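Prepilin-like protein (Thermus thermophilus, PDB 6QVF) is a type IV pilin-like protein of natural competence that probably acts as a DNA receptor at the tip of a pilus. Local coordinates at residues L30-V35 and N54-Y59; K42-D47 and Q149-P154; F60-F65 and N84-L89; S74-G79 and C155-G160. All coordinates share one frame; numbering follows the deposited sequence.

Contacts 1 and 2 meet in one small antiparallel sheet. Contact 1 is partly buried and pairs strands 32-35 and 55-58 through a backbone ladder. Contacts 2 and 4 rely on water instead. Contact 2, at the surface, sets the loop 149-154 against the other edge strand, 44-45. Contact 4, partly buried, joins two turns through water and proline packing. Contact 3 is the buried one. It fixes the loop 84-89 to helix 59-66, which follows strand 55-58, through an Asp62-Arg86 salt bridge flanked by two packed leucines. Arg78, from the 74-79 segment, forms salt bridges with Asp43 of contact 2 and Asp62 of contact 3.

Contact 1. Residues L30-V35 and N54-Y59; sequences LKSEIV and NWRSFY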
loop_
_atom_site.group_PDB
_atom_site.type_symbol
_atom_site.label_atom_id
_atom_site.label_comp_id
_atom_site.label_asym_id
_atom_site.label_seq_id
_atom_site.Cartn_x
_atom_site.Cartn_y
_atom_site.Cartn_z
ATOM N N LEU B 30 -14.286 0.383 7.649
ATOM C CA LEU B 30 -14.245 0.214 9.094
ATOM C C LEU B 30 -15.553 0.616 9.772
ATOM O O LEU B 30 -15.654 0.462 11.000
ATOM C CB LEU B 30 -13.056 0.997 9.678
ATOM C CG LEU B 30 -11.711 0.324 9.399
ATOM C CD1 LEU B 30 -10.548 1.281 9.514
ATOM C CD2 LEU B 30 -11.513 -0.855 10.329
ATOM N N LYS B 31 -16.530 1.064 9.002
ATOM C CA LYS B 31 -17.800 1.574 9.542
ATOM C C LYS B 31 -18.607 0.426 10.161
ATOM O O LYS B 31 -18.659 -0.679 9.621
ATOM C CB LYS B 31 -18.586 2.221 8.394
ATOM C CG LYS B 31 -19.913 2.861 8.752
ATOM C CD LYS B 31 -20.404 3.759 7.644
ATOM C CE LYS B 31 -20.733 3.045 6.363
ATOM N NZ LYS B 31 -21.337 3.962 5.372
ATOM N N SER B 32 -19.337 0.725 11.234
ATOM C CA SER B 32 -20.279 -0.210 11.830
ATOM C C SER B 32 -21.568 0.547 12.113
ATOM O O SER B 32 -21.561 1.804 12.188
ATOM C CB SER B 32 -19.742 -0.862 13.048
ATOM O OG SER B 32 -19.534 0.039 14.110
ATOM N N GLU B 33 -22.654 -0.222 12.288
ATOM C CA GLU B 33 -23.982 0.322 12.571
ATOM C C GLU B 33 -24.716 -0.658 13.478
ATOM O O GLU B 33 -24.483 -1.888 13.420
ATOM C CB GLU B 33 -24.630 0.535 11.202
ATOM C CG GLU B 33 -26.098 0.798 11.126
ATOM C CD GLU B 33 -26.590 0.844 9.693
ATOM O OE1 GLU B 33 -25.781 1.140 8.781
ATOM O OE2 GLU B 33 -27.787 0.583 9.480
ATOM N N ILE B 34 -25.599 -0.124 14.310
ATOM C CA ILE B 34 -26.439 -0.940 15.154
ATOM C C ILE B 34 -27.708 -1.293 14.374
ATOM O O ILE B 34 -28.347 -0.427 13.764
ATOM C CB ILE B 34 -26.774 -0.192 16.458
ATOM C CG1 ILE B 34 -25.526 0.225 17.221
ATOM C CG2 ILE B 34 -27.678 -1.048 17.322
ATOM C CD1 ILE B 34 -24.547 -0.888 17.460
ATOM N N VAL B 35 -28.083 -2.572 14.421
ATOM C CA VAL B 35 -29.235 -3.066 13.698
ATOM C C VAL B 35 -30.020 -3.992 14.623
ATOM O O VAL B 35 -29.482 -4.570 15.560
ATOM C CB VAL B 35 -28.835 -3.789 12.393
ATOM C CG1 VAL B 35 -28.012 -2.888 11.471
ATOM C CG2 VAL B 35 -28.094 -5.099 12.670
ATOM N N ASN B 54 -30.398 -5.774 20.188
ATOM C CA ASN B 54 -29.746 -5.218 18.983
ATOM C C ASN B 54 -28.381 -5.869 18.729
ATOM O O ASN B 54 -27.748 -6.469 19.604
ATOM C CB ASN B 54 -29.660 -3.695 19.060
ATOM C CG ASN B 54 -31.023 -3.047 18.942
ATOM O OD1 ASN B 54 -31.848 -3.456 18.117
ATOM N ND2 ASN B 54 -31.271 -2.033 19.747
ATOM N N TRP B 55 -27.919 -5.704 17.484
ATOM C CA TRP B 55 -26.698 -6.289 17.010
ATOM C C TRP B 55 -25.846 -5.191 16.383
ATOM O O TRP B 55 -26.346 -4.182 15.930
ATOM C CB TRP B 55 -26.991 -7.357 15.938
ATOM C CG TRP B 55 -27.602 -8.628 16.458
ATOM C CD1 TRP B 55 -28.740 -8.758 17.206
ATOM C CD2 TRP B 55 -27.051 -9.956 16.331
ATOM N NE1 TRP B 55 -28.935 -10.072 17.530
ATOM C CE2 TRP B 55 -27.923 -10.832 17.015
ATOM C CE3 TRP B 55 -25.936 -10.499 15.677
ATOM C CZ2 TRP B 55 -27.698 -12.204 17.079
ATOM C CZ3 TRP B 55 -25.703 -11.849 15.768
ATOM C CH2 TRP B 55 -26.590 -12.694 16.431
ATOM N N ARG B 56 -24.546 -5.448 16.324
ATOM C CA ARG B 56 -23.663 -4.620 15.502
ATOM C C ARG B 56 -23.498 -5.295 14.127
ATOM O O ARG B 56 -23.435 -6.523 14.040
ATOM C CB ARG B 56 -22.335 -4.438 16.237
ATOM C CG ARG B 56 -21.388 -3.456 15.547
ATOM C CD ARG B 56 -20.257 -3.100 16.485
ATOM N NE ARG B 56 -20.738 -2.194 17.531
ATOM C CZ ARG B 56 -20.821 -2.440 18.833
ATOM N NH1 ARG B 56 -20.645 -3.651 19.341
ATOM N NH2 ARG B 56 -21.114 -1.435 19.634
ATOM N N SER B 57 -23.428 -4.456 13.088
ATOM C CA SER B 57 -23.220 -4.818 11.716
ATOM C C SER B 57 -21.965 -4.108 11.238
ATOM O O SER B 57 -21.848 -2.873 11.365
ATOM C CB SER B 57 -24.405 -4.431 10.882
ATOM O OG SER B 57 -24.252 -4.783 9.502
ATOM N N PHE B 58 -21.036 -4.892 10.670
ATOM C CA PHE B 58 -19.780 -4.327 10.165
ATOM C C PHE B 58 -19.786 -4.264 8.637
ATOM O O PHE B 58 -19.924 -5.280 7.983
ATOM C CB PHE B 58 -18.584 -5.172 10.608
ATOM C CG PHE B 58 -18.412 -5.269 12.097
ATOM C CD1 PHE B 58 -17.848 -4.230 12.790
ATOM C CD2 PHE B 58 -18.841 -6.372 12.817
ATOM C CE1 PHE B 58 -17.672 -4.293 14.155
ATOM C CE2 PHE B 58 -18.682 -6.419 14.195
ATOM C CZ PHE B 58 -18.104 -5.374 14.854
ATOM N N TYR B 59 -19.590 -3.066 8.107
ATOM C CA TYR B 59 -19.490 -2.905 6.665
ATOM C C TYR B 59 -18.276 -3.671 6.117
ATOM O O TYR B 59 -18.221 -3.925 4.916
ATOM C CB TYR B 59 -19.439 -1.428 6.275
ATOM C CG TYR B 59 -20.781 -0.746 6.256
ATOM C CD1 TYR B 59 -21.498 -0.559 7.427
ATOM C CD2 TYR B 59 -21.393 -0.401 5.073
ATOM C CE1 TYR B 59 -22.742 0.059 7.423
ATOM C CE2 TYR B 59 -22.623 0.244 5.051
ATOM C CZ TYR B 59 -23.324 0.437 6.230
ATOM O OH TYR B 59 -24.563 1.027 6.224
HETATM O O HOH W 1 -21.531 0.275 15.977
#
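Lys31 and Tyr59 meet at one end of an antiparallel beta ladder. Strands 32-35 and 55-58 form it, within a three-stranded sheet that also holds strand 44-45. The Lys31 chain lies against one face of the Tyr59 ring. Its CE sits over the middle, 3.5 Å from the ring centroid, as a CH-pi contact. NZ lies 4.3 Å from the same centroid and adds a cation-pi interaction. The bend at chi3 (65°) turns the end of the chain over the ring. Arg86 makes a second cation-pi contact on the opposite face, which leaves the ring sandwiched.

Glu33 comes to the edge of this ring. Tyr59 OH donates to Glu33 OE1 at 2.8 Å, nearly in line with the C-O bond. The carboxylate plane is turned 39° from the ring. Glu33 has CG anti to its backbone N (chi1 167°) and runs on extended, which carries OE1 as far as the hydroxyl.

Between the strands, Glu33 with Ser57 and Val35 with Trp55 are hydrogen-bonded pairs. The shortest of these bonds runs from Trp55 N to Val35 O, 2.7 Å. Val35 CG1 packs on Ser57 CB at 4.0 Å, while Ser57 OG turns to Tyr41 O.

Ser32, Ile34, Arg56 and Phe58 occupy the other face of the sheet. Arg56 CG lies over the Phe58 ring, toward its rim. Ile34 CD1 approaches Arg56 NE at 4.0 Å. A water in the guanidinium plane accepts from Arg56 NE at 3.0 Å and also bonds Ser32 OG at 2.7 Å.

Contact 2. Residues K42-D47 and Q149-P154; sequences KDAPLD and QDQPAP
Ala44 and Gln151 form the tight part of this contact. Ala44 CB presses on the side-chain amide of Gln151, 3.3 Å from OE1. The other branch of the amide, NE2, reaches Pro45 CD at 3.7 Å. The proline ring and the glutamine come at each other from opposite directions. Gln151 starts with CG anti to its backbone N (chi1 172°). A bend at chi2 (66°) then turns the amide along the Ala44-Pro45 backbone. A little further on, Ala153 CB rests on Asp43 O at 3.6 Å.

The rest is looser. Ala44 CB and Ala153 CB are 4.3 Å apart, and the two segments bond to each other through water alone. One water donates to Asp43 O at 2.8 Å and also to Gln151 OE1, so it bridges a backbone carbonyl and an amide oxygen. This water marks the looser side of a surface contact. The carboxylate of Asp43 faces other partners: a salt bridge to Arg78 and a hydrogen bond from Phe58 N. After Ala153 a cis peptide leads into Pro154.

Asp43 and Ala44 both stand opposite Arg56 of strand 55-58, the arrangement of a classic beta bulge on an edge strand.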
loop_
_atom_site.group_PDB
_atom_site.type_symbol
_atom_site.label_atom_id
_atom_site.label_comp_id
_atom_site.label_asym_id
_atom_site.label_seq_id
_atom_site.Cartn_x
_atom_site.Cartn_y
_atom_site.Cartn_z
ATOM N N LYS B 42 -26.910 -8.334 10.414
ATOM C CA LYS B 42 -26.389 -8.493 11.751
ATOM C C LYS B 42 -25.114 -9.342 11.743
ATOM O O LYS B 42 -25.020 -10.319 10.998
ATOM C CB LYS B 42 -27.450 -9.087 12.682
ATOM C CG LYS B 42 -27.722 -10.576 12.499
ATOM C CD LYS B 42 -28.946 -11.041 13.260
ATOM C CE LYS B 42 -29.028 -12.547 13.430
ATOM N NZ LYS B 42 -29.029 -13.244 12.135
ATOM N N ASP B 43 -24.120 -8.939 12.560
ATOM C CA ASP B 43 -22.864 -9.680 12.688
ATOM C C ASP B 43 -22.636 -10.178 14.116
ATOM O O ASP B 43 -22.272 -11.326 14.314
ATOM C CB ASP B 43 -21.710 -8.834 12.157
ATOM C CG ASP B 43 -21.784 -8.680 10.642
ATOM O OD1 ASP B 43 -21.954 -9.721 9.955
ATOM O OD2 ASP B 43 -21.681 -7.535 10.151
ATOM N N ALA B 44 -22.773 -9.309 15.113
ATOM C CA ALA B 44 -22.536 -9.726 16.480
ATOM C C ALA B 44 -23.579 -9.079 17.380
ATOM O O ALA B 44 -23.929 -7.913 17.204
ATOM C CB ALA B 44 -21.153 -9.344 16.935
ATOM N N PRO B 45 -24.093 -9.810 18.395
ATOM C CA PRO B 45 -25.043 -9.212 19.329
ATOM C C PRO B 45 -24.334 -8.200 20.236
ATOM O O PRO B 45 -23.189 -8.436 20.633
ATOM C CB PRO B 45 -25.564 -10.437 20.086
ATOM C CG PRO B 45 -24.394 -11.407 20.068
ATOM C CD PRO B 45 -23.747 -11.192 18.718
ATOM N N LEU B 46 -25.016 -7.088 20.553
ATOM C CA LEU B 46 -24.419 -6.093 21.472
ATOM C C LEU B 46 -24.201 -6.700 22.862
ATOM O O LEU B 46 -23.203 -6.396 23.540
ATOM C CB LEU B 46 -25.327 -4.873 21.580
ATOM C CG LEU B 46 -25.424 -4.009 20.329
ATOM C CD1 LEU B 46 -26.265 -2.785 20.596
ATOM C CD2 LEU B 46 -24.040 -3.597 19.805
ATOM N N ASP B 47 -25.127 -7.570 23.271
ATOM C CA ASP B 47 -25.044 -8.296 24.528
ATOM C C ASP B 47 -24.925 -9.790 24.228
ATOM O O ASP B 47 -25.826 -10.388 23.644
ATOM C CB ASP B 47 -26.267 -7.965 25.383
ATOM C CG ASP B 47 -26.390 -8.739 26.693
ATOM O OD1 ASP B 47 -25.480 -9.571 27.005
ATOM O OD2 ASP B 47 -27.371 -8.452 27.430
ATOM N N GLN B 149 -12.057 -14.691 20.580
ATOM C CA GLN B 149 -12.255 -16.113 20.368
ATOM C C GLN B 149 -13.741 -16.474 20.461
ATOM O O GLN B 149 -14.266 -17.203 19.606
ATOM C CB GLN B 149 -11.446 -16.909 21.383
ATOM C CG GLN B 149 -10.118 -17.378 20.822
ATOM C CD GLN B 149 -9.696 -18.684 21.436
ATOM O OE1 GLN B 149 -10.120 -19.039 22.530
ATOM N NE2 GLN B 149 -8.843 -19.404 20.731
ATOM N N ASP B 150 -14.419 -15.959 21.490
ATOM C CA ASP B 150 -15.815 -16.344 21.737
ATOM C C ASP B 150 -16.753 -15.517 20.848
ATOM O O ASP B 150 -17.952 -15.768 20.760
ATOM C CB ASP B 150 -16.189 -16.197 23.210
ATOM C CG ASP B 150 -15.799 -14.862 23.786
ATOM O OD1 ASP B 150 -16.393 -13.882 23.342
ATOM O OD2 ASP B 150 -14.891 -14.828 24.655
ATOM N N GLN B 151 -16.186 -14.569 20.101
ATOM C CA GLN B 151 -16.982 -13.656 19.294
ATOM C C GLN B 151 -16.149 -13.178 18.092
ATOM O O GLN B 151 -15.620 -12.065 18.068
ATOM C CB GLN B 151 -17.412 -12.499 20.184
ATOM C CG GLN B 151 -18.081 -11.369 19.436
ATOM C CD GLN B 151 -19.371 -11.849 18.871
ATOM O OE1 GLN B 151 -19.490 -12.150 17.671
ATOM N NE2 GLN B 151 -20.316 -11.948 19.793
ATOM N N PRO B 152 -15.964 -14.038 17.069
ATOM C CA PRO B 152 -15.013 -13.756 15.991
ATOM C C PRO B 152 -15.441 -12.729 14.928
ATOM O O PRO B 152 -14.610 -12.236 14.149
ATOM C CB PRO B 152 -14.843 -15.130 15.343
ATOM C CG PRO B 152 -16.144 -15.856 15.626
ATOM C CD PRO B 152 -16.572 -15.376 16.988
ATOM N N ALA B 153 -16.731 -12.413 14.863
ATOM C CA ALA B 153 -17.229 -11.532 13.858
ATOM C C ALA B 153 -16.504 -10.187 13.940
ATOM O O ALA B 153 -16.310 -9.633 15.026
ATOM C CB ALA B 153 -18.698 -11.325 14.010
ATOM N N PRO B 154 -16.100 -9.555 12.816
ATOM C CA PRO B 154 -16.422 -9.940 11.449
ATOM C C PRO B 154 -15.395 -10.804 10.717
ATOM O O PRO B 154 -15.434 -10.908 9.464
ATOM C CB PRO B 154 -16.482 -8.597 10.721
ATOM C CG PRO B 154 -15.430 -7.764 11.437
ATOM C CD PRO B 154 -15.452 -8.241 12.877
HETATM O O HOH W 2 -21.314 -13.166 16.253
#

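Contact 3. Residues F60-F65 and N84-L89; sequences FVDYYF and NLRPGL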
loop_
_atom_site.group_PDB
_atom_site.type_symbol
_atom_site.label_atom_id
_atom_site.label_comp_id
_atom_site.label_asym_id
_atom_site.label_seq_id
_atom_site.Cartn_x
_atom_site.Cartn_y
_atom_site.Cartn_z
ATOM N N PHE B 60 -17.294 -3.945 6.972
ATOM C CA PHE B 60 -16.137 -4.746 6.565
ATOM C C PHE B 60 -16.619 -5.987 5.800
ATOM O O PHE B 60 -16.056 -6.380 4.765
ATOM C CB PHE B 60 -15.289 -5.116 7.775
ATOM C CG PHE B 60 -14.094 -5.949 7.424
ATOM C CD1 PHE B 60 -14.214 -7.321 7.230
ATOM C CD2 PHE B 60 -12.875 -5.335 7.217
ATOM C CE1 PHE B 60 -13.110 -8.071 6.841
ATOM C CE2 PHE B 60 -11.763 -6.109 6.885
ATOM C CZ PHE B 60 -11.891 -7.454 6.688
ATOM N N VAL B 61 -17.640 -6.645 6.348
ATOM C CA VAL B 61 -18.159 -7.883 5.739
ATOM C C VAL B 61 -18.695 -7.616 4.337
ATOM O O VAL B 61 -18.420 -8.375 3.396
ATOM C CB VAL B 61 -19.239 -8.512 6.635
ATOM C CG1 VAL B 61 -19.845 -9.771 6.028
ATOM C CG2 VAL B 61 -18.705 -8.789 8.026
ATOM N N ASP B 62 -19.491 -6.556 4.188
ATOM C CA ASP B 62 -20.070 -6.203 2.922
ATOM C C ASP B 62 -18.977 -5.931 1.888
ATOM O O ASP B 62 -19.021 -6.464 0.779
ATOM C CB ASP B 62 -21.020 -5.019 3.046
ATOM C CG ASP B 62 -22.103 -5.345 4.057
ATOM O OD1 ASP B 62 -23.028 -6.084 3.685
ATOM O OD2 ASP B 62 -21.950 -4.930 5.232
ATOM N N TYR B 63 -17.986 -5.137 2.260
ATOM C CA TYR B 63 -16.940 -4.810 1.276
ATOM C C TYR B 63 -16.094 -6.052 0.966
ATOM O O TYR B 63 -15.728 -6.272 -0.210
ATOM C CB TYR B 63 -16.057 -3.662 1.763
ATOM C CG TYR B 63 -16.726 -2.317 1.599
ATOM C CD1 TYR B 63 -16.839 -1.737 0.350
ATOM C CD2 TYR B 63 -17.212 -1.608 2.691
ATOM C CE1 TYR B 63 -17.487 -0.533 0.171
ATOM C CE2 TYR B 63 -17.838 -0.392 2.528
ATOM C CZ TYR B 63 -17.967 0.155 1.271
ATOM O OH TYR B 63 -18.582 1.364 1.133
ATOM N N TYR B 64 -15.721 -6.821 1.993
ATOM C CA TYR B 64 -14.871 -8.000 1.821
ATOM C C TYR B 64 -15.507 -8.987 0.835
ATOM O O TYR B 64 -14.824 -9.449 -0.079
ATOM C CB TYR B 64 -14.576 -8.690 3.153
ATOM C CG TYR B 64 -13.687 -9.897 2.994
ATOM C CD1 TYR B 64 -12.323 -9.779 2.817
ATOM C CD2 TYR B 64 -14.225 -11.176 2.917
ATOM C CE1 TYR B 64 -11.509 -10.877 2.591
ATOM C CE2 TYR B 64 -13.413 -12.275 2.688
ATOM C CZ TYR B 64 -12.056 -12.135 2.519
ATOM O OH TYR B 64 -11.272 -13.223 2.218
ATOM N N PHE B 65 -16.792 -9.303 1.012
ATOM C CA PHE B 65 -17.442 -10.290 0.184
ATOM C C PHE B 65 -18.027 -9.709 -1.118
ATOM O O PHE B 65 -18.361 -10.503 -2.035
ATOM C CB PHE B 65 -18.514 -11.040 0.980
ATOM C CG PHE B 65 -17.910 -11.987 1.981
ATOM C CD1 PHE B 65 -17.301 -13.161 1.572
ATOM C CD2 PHE B 65 -17.972 -11.716 3.338
ATOM C CE1 PHE B 65 -16.756 -14.041 2.493
ATOM C CE2 PHE B 65 -17.416 -12.593 4.243
ATOM C CZ PHE B 65 -16.815 -13.749 3.835
ATOM N N ASN B 84 -27.623 -11.337 1.668
ATOM C CA ASN B 84 -27.474 -10.686 2.972
ATOM C C ASN B 84 -26.202 -9.835 3.005
ATOM O O ASN B 84 -25.696 -9.505 4.067
ATOM C CB ASN B 84 -27.457 -11.718 4.097
ATOM C CG ASN B 84 -28.767 -12.477 4.189
ATOM O OD1 ASN B 84 -29.814 -11.926 3.839
ATOM N ND2 ASN B 84 -28.705 -13.738 4.608
ATOM N N LEU B 85 -25.703 -9.465 1.826
ATOM C CA LEU B 85 -24.689 -8.407 1.657
ATOM C C LEU B 85 -25.375 -7.126 1.155
ATOM O O LEU B 85 -26.289 -7.142 0.298
ATOM C CB LEU B 85 -23.610 -8.883 0.688
ATOM C CG LEU B 85 -22.901 -10.185 1.002
ATOM C CD1 LEU B 85 -22.071 -10.576 -0.197
ATOM C CD2 LEU B 85 -22.037 -10.066 2.247
ATOM N N ARG B 86 -24.947 -5.990 1.702
ATOM C CA ARG B 86 -25.596 -4.741 1.425
ATOM C C ARG B 86 -25.505 -4.405 -0.061
ATOM O O ARG B 86 -24.446 -4.495 -0.669
ATOM C CB ARG B 86 -24.941 -3.620 2.229
ATOM C CG ARG B 86 -25.403 -3.559 3.668
ATOM C CD ARG B 86 -24.696 -2.464 4.420
ATOM N NE ARG B 86 -25.304 -2.334 5.755
ATOM C CZ ARG B 86 -24.872 -2.905 6.875
ATOM N NH1 ARG B 86 -23.808 -3.704 6.879
ATOM N NH2 ARG B 86 -25.528 -2.675 8.002
ATOM N N PRO B 87 -26.633 -3.996 -0.691
ATOM C CA PRO B 87 -26.646 -3.640 -2.105
ATOM C C PRO B 87 -26.135 -2.206 -2.249
ATOM O O PRO B 87 -26.116 -1.463 -1.301
ATOM C CB PRO B 87 -28.140 -3.786 -2.446
ATOM C CG PRO B 87 -28.820 -3.292 -1.187
ATOM C CD PRO B 87 -27.972 -3.880 -0.073
ATOM N N GLY B 88 -25.676 -1.818 -3.434
ATOM C CA GLY B 88 -25.415 -0.404 -3.638
ATOM C C GLY B 88 -24.143 0.114 -2.969
ATOM O O GLY B 88 -24.007 1.302 -2.765
ATOM N N LEU B 89 -23.243 -0.778 -2.560
ATOM C CA LEU B 89 -21.883 -0.350 -2.287
ATOM C C LEU B 89 -21.163 -0.173 -3.617
ATOM O O LEU B 89 -21.355 -0.933 -4.542
ATOM C CB LEU B 89 -21.130 -1.399 -1.471
ATOM C CG LEU B 89 -21.777 -1.833 -0.175
ATOM C CD1 LEU B 89 -20.899 -2.860 0.493
ATOM C CD2 LEU B 89 -22.008 -0.661 0.736
#
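Leu85 and Leu89 are the two bumps that the loop 84-89 pushes against helix 59-66. The segment belongs to the loop closed by the Cys67-Cys91 disulfide, which the contact folds back on the helix. Leu85 enters the hollow between Val61 and Phe65. Its CD1 meets Phe65 CB at 3.8 Å, and its CD2 lies 4.4 Å from Val61 CG1. Leu89 fills a second hollow, between Asp62 and Tyr63. Its CD1 is wedged close to Asp62 CB, at 3.3 Å. The same methyl stands over the centre of the Tyr63 ring, 4.1 Å from the centroid, as a CH-pi contact.

Between the two plugs, the Asp62 carboxylate grips Arg86 twice. Arg86 N donates to Asp62 OD1 at 2.8 Å, almost straight (167°). This N-H comes on the anti side, tilted out of the carboxylate plane. The Arg86 chain, extended from CG to NE (chi2 178°), carries NH1 to Asp62 OD2 for a salt bridge, also 2.8 Å. NH1 comes from above the carboxylate plane, on a bent bond. The two flat groups are turned 73° apart. Arg78 adds a second salt bridge at OD1. With an alanine in place of Asp62, Arg86 N would probably be left without its acceptor, and Arg86 and Arg78 without the carboxylate they share.

The buried Asp62 thus has two cationic partners, which would probably favour its ionised form.

Contact 4. Residues S74-G79 and C155-G160; sequences SPKQRG and CPPPGG
Ser74 and Gly160 bring two beta turns together, a type I turn from Ser74 to Gln77 and a type II turn from Pro157 to Gly160; Ser74 CA and Gly160 CA lie 5.1 Å apart. Gly160 suits this place, because a CB there would clash with the Pro157 ring of its own turn and crowd Ser74 OG. Ser74 OG rests against the Pro157 ring, 3.3 Å from CG. Its first torsion (chi1 72°) sets OG between the backbone N and the carbonyl carbon, facing the proline.

Gln77 runs extended beyond CG and lies alongside Pro156, both pointing the same way. Its OE1 touches Pro156 CA at 3.4 Å and takes a hydrogen bond of 2.7 Å from a water. That water also donates to Gly160 O at 2.7 Å and accepts from Ser74 N at 2.9 Å. It therefore bridges the two turns. The other end of the amide, NE2, donates to Pro154 O. A leucine in place of Gln77 would probably leave Pro154 O without this donor and the bridging water without one of its acceptors.

Gln77 also packs on Val61 and Phe65, so the contact leans on helix 59-66. On the other segment, Cys155 is joined by a disulfide to Cys140, which ties the 155-160 segment to the chain just past strand 131-139.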
loop_
_atom_site.group_PDB
_atom_site.type_symbol
_atom_site.label_atom_id
_atom_site.label_comp_id
_atom_site.label_asym_id
_atom_site.label_seq_id
_atom_site.Cartn_x
_atom_site.Cartn_y
_atom_site.Cartn_z
ATOM N N SER B 74 -19.390 -17.965 4.170
ATOM C CA SER B 74 -19.654 -19.258 4.807
ATOM C C SER B 74 -20.991 -19.170 5.537
ATOM O O SER B 74 -21.501 -18.091 5.801
ATOM C CB SER B 74 -18.524 -19.636 5.741
ATOM O OG SER B 74 -18.526 -18.848 6.919
ATOM N N PRO B 75 -21.625 -20.302 5.871
ATOM C CA PRO B 75 -22.927 -20.250 6.525
ATOM C C PRO B 75 -22.940 -19.507 7.875
ATOM O O PRO B 75 -24.018 -19.135 8.369
ATOM C CB PRO B 75 -23.245 -21.727 6.753
ATOM C CG PRO B 75 -22.428 -22.473 5.735
ATOM C CD PRO B 75 -21.166 -21.663 5.554
ATOM N N LYS B 76 -21.774 -19.330 8.501
ATOM C CA LYS B 76 -21.677 -18.635 9.805
ATOM C C LYS B 76 -21.752 -17.107 9.674
ATOM O O LYS B 76 -21.842 -16.379 10.653
ATOM C CB LYS B 76 -20.300 -18.879 10.426
ATOM C CG LYS B 76 -20.017 -20.300 10.876
ATOM C CD LYS B 76 -19.947 -20.434 12.369
ATOM C CE LYS B 76 -21.237 -20.934 12.968
ATOM N NZ LYS B 76 -21.627 -22.243 12.405
ATOM N N GLN B 77 -21.603 -16.586 8.467
ATOM C CA GLN B 77 -21.601 -15.129 8.296
ATOM C C GLN B 77 -22.674 -14.790 7.287
ATOM O O GLN B 77 -22.678 -15.346 6.174
ATOM C CB GLN B 77 -20.299 -14.563 7.718
ATOM C CG GLN B 77 -19.201 -14.455 8.739
ATOM C CD GLN B 77 -18.058 -13.677 8.153
ATOM O OE1 GLN B 77 -17.359 -14.207 7.298
ATOM N NE2 GLN B 77 -17.852 -12.468 8.687
ATOM N N ARG B 78 -23.552 -13.898 7.684
ATOM C CA ARG B 78 -24.628 -13.388 6.859
ATOM C C ARG B 78 -25.458 -14.531 6.264
ATOM O O ARG B 78 -25.894 -14.454 5.170
ATOM C CB ARG B 78 -24.095 -12.465 5.754
ATOM C CG ARG B 78 -23.310 -11.257 6.283
ATOM C CD ARG B 78 -24.151 -10.290 7.114
ATOM N NE ARG B 78 -23.404 -9.122 7.544
ATOM C CZ ARG B 78 -23.250 -8.003 6.828
ATOM N NH1 ARG B 78 -23.795 -7.891 5.616
ATOM N NH2 ARG B 78 -22.485 -7.042 7.332
ATOM N N GLY B 79 -25.634 -15.606 7.015
ATOM C CA GLY B 79 -26.460 -16.732 6.574
ATOM C C GLY B 79 -25.923 -17.429 5.330
ATOM O O GLY B 79 -26.646 -18.172 4.653
ATOM N N CYS B 155 -14.469 -11.403 11.461
ATOM C CA CYS B 155 -13.536 -12.350 10.840
ATOM C C CYS B 155 -14.288 -13.588 10.389
ATOM O O CYS B 155 -15.186 -14.084 11.074
ATOM C CB CYS B 155 -12.431 -12.778 11.776
ATOM S SG CYS B 155 -11.362 -11.413 12.322
ATOM N N PRO B 156 -13.922 -14.140 9.228
ATOM C CA PRO B 156 -14.520 -15.387 8.766
ATOM C C PRO B 156 -13.925 -16.556 9.533
ATOM O O PRO B 156 -12.831 -16.474 10.079
ATOM C CB PRO B 156 -14.129 -15.441 7.304
ATOM C CG PRO B 156 -12.787 -14.754 7.282
ATOM C CD PRO B 156 -12.878 -13.636 8.315
ATOM N N PRO B 157 -14.616 -17.710 9.564
ATOM C CA PRO B 157 -13.999 -18.920 10.084
ATOM C C PRO B 157 -12.901 -19.345 9.122
ATOM O O PRO B 157 -12.882 -18.944 7.957
ATOM C CB PRO B 157 -15.144 -19.929 10.110
ATOM C CG PRO B 157 -16.024 -19.471 8.980
ATOM C CD PRO B 157 -15.935 -17.946 8.974
ATOM N N PRO B 158 -11.962 -20.194 9.570
ATOM C CA PRO B 158 -10.972 -20.746 8.650
ATOM C C PRO B 158 -11.639 -21.334 7.396
ATOM O O PRO B 158 -12.582 -22.077 7.477
ATOM C CB PRO B 158 -10.247 -21.810 9.481
ATOM C CG PRO B 158 -10.493 -21.414 10.910
ATOM C CD PRO B 158 -11.818 -20.678 10.953
ATOM N N GLY B 159 -11.139 -20.943 6.223
ATOM C CA GLY B 159 -11.679 -21.405 4.969
ATOM C C GLY B 159 -12.938 -20.685 4.512
ATOM O O GLY B 159 -13.516 -21.023 3.448
ATOM N N GLY B 160 -13.359 -19.671 5.269
ATOM C CA GLY B 160 -14.603 -18.960 4.992
ATOM C C GLY B 160 -14.460 -17.593 4.331
ATOM O O GLY B 160 -15.424 -16.807 4.273
HETATM O O HOH W 3 -17.492 -16.557 5.934
#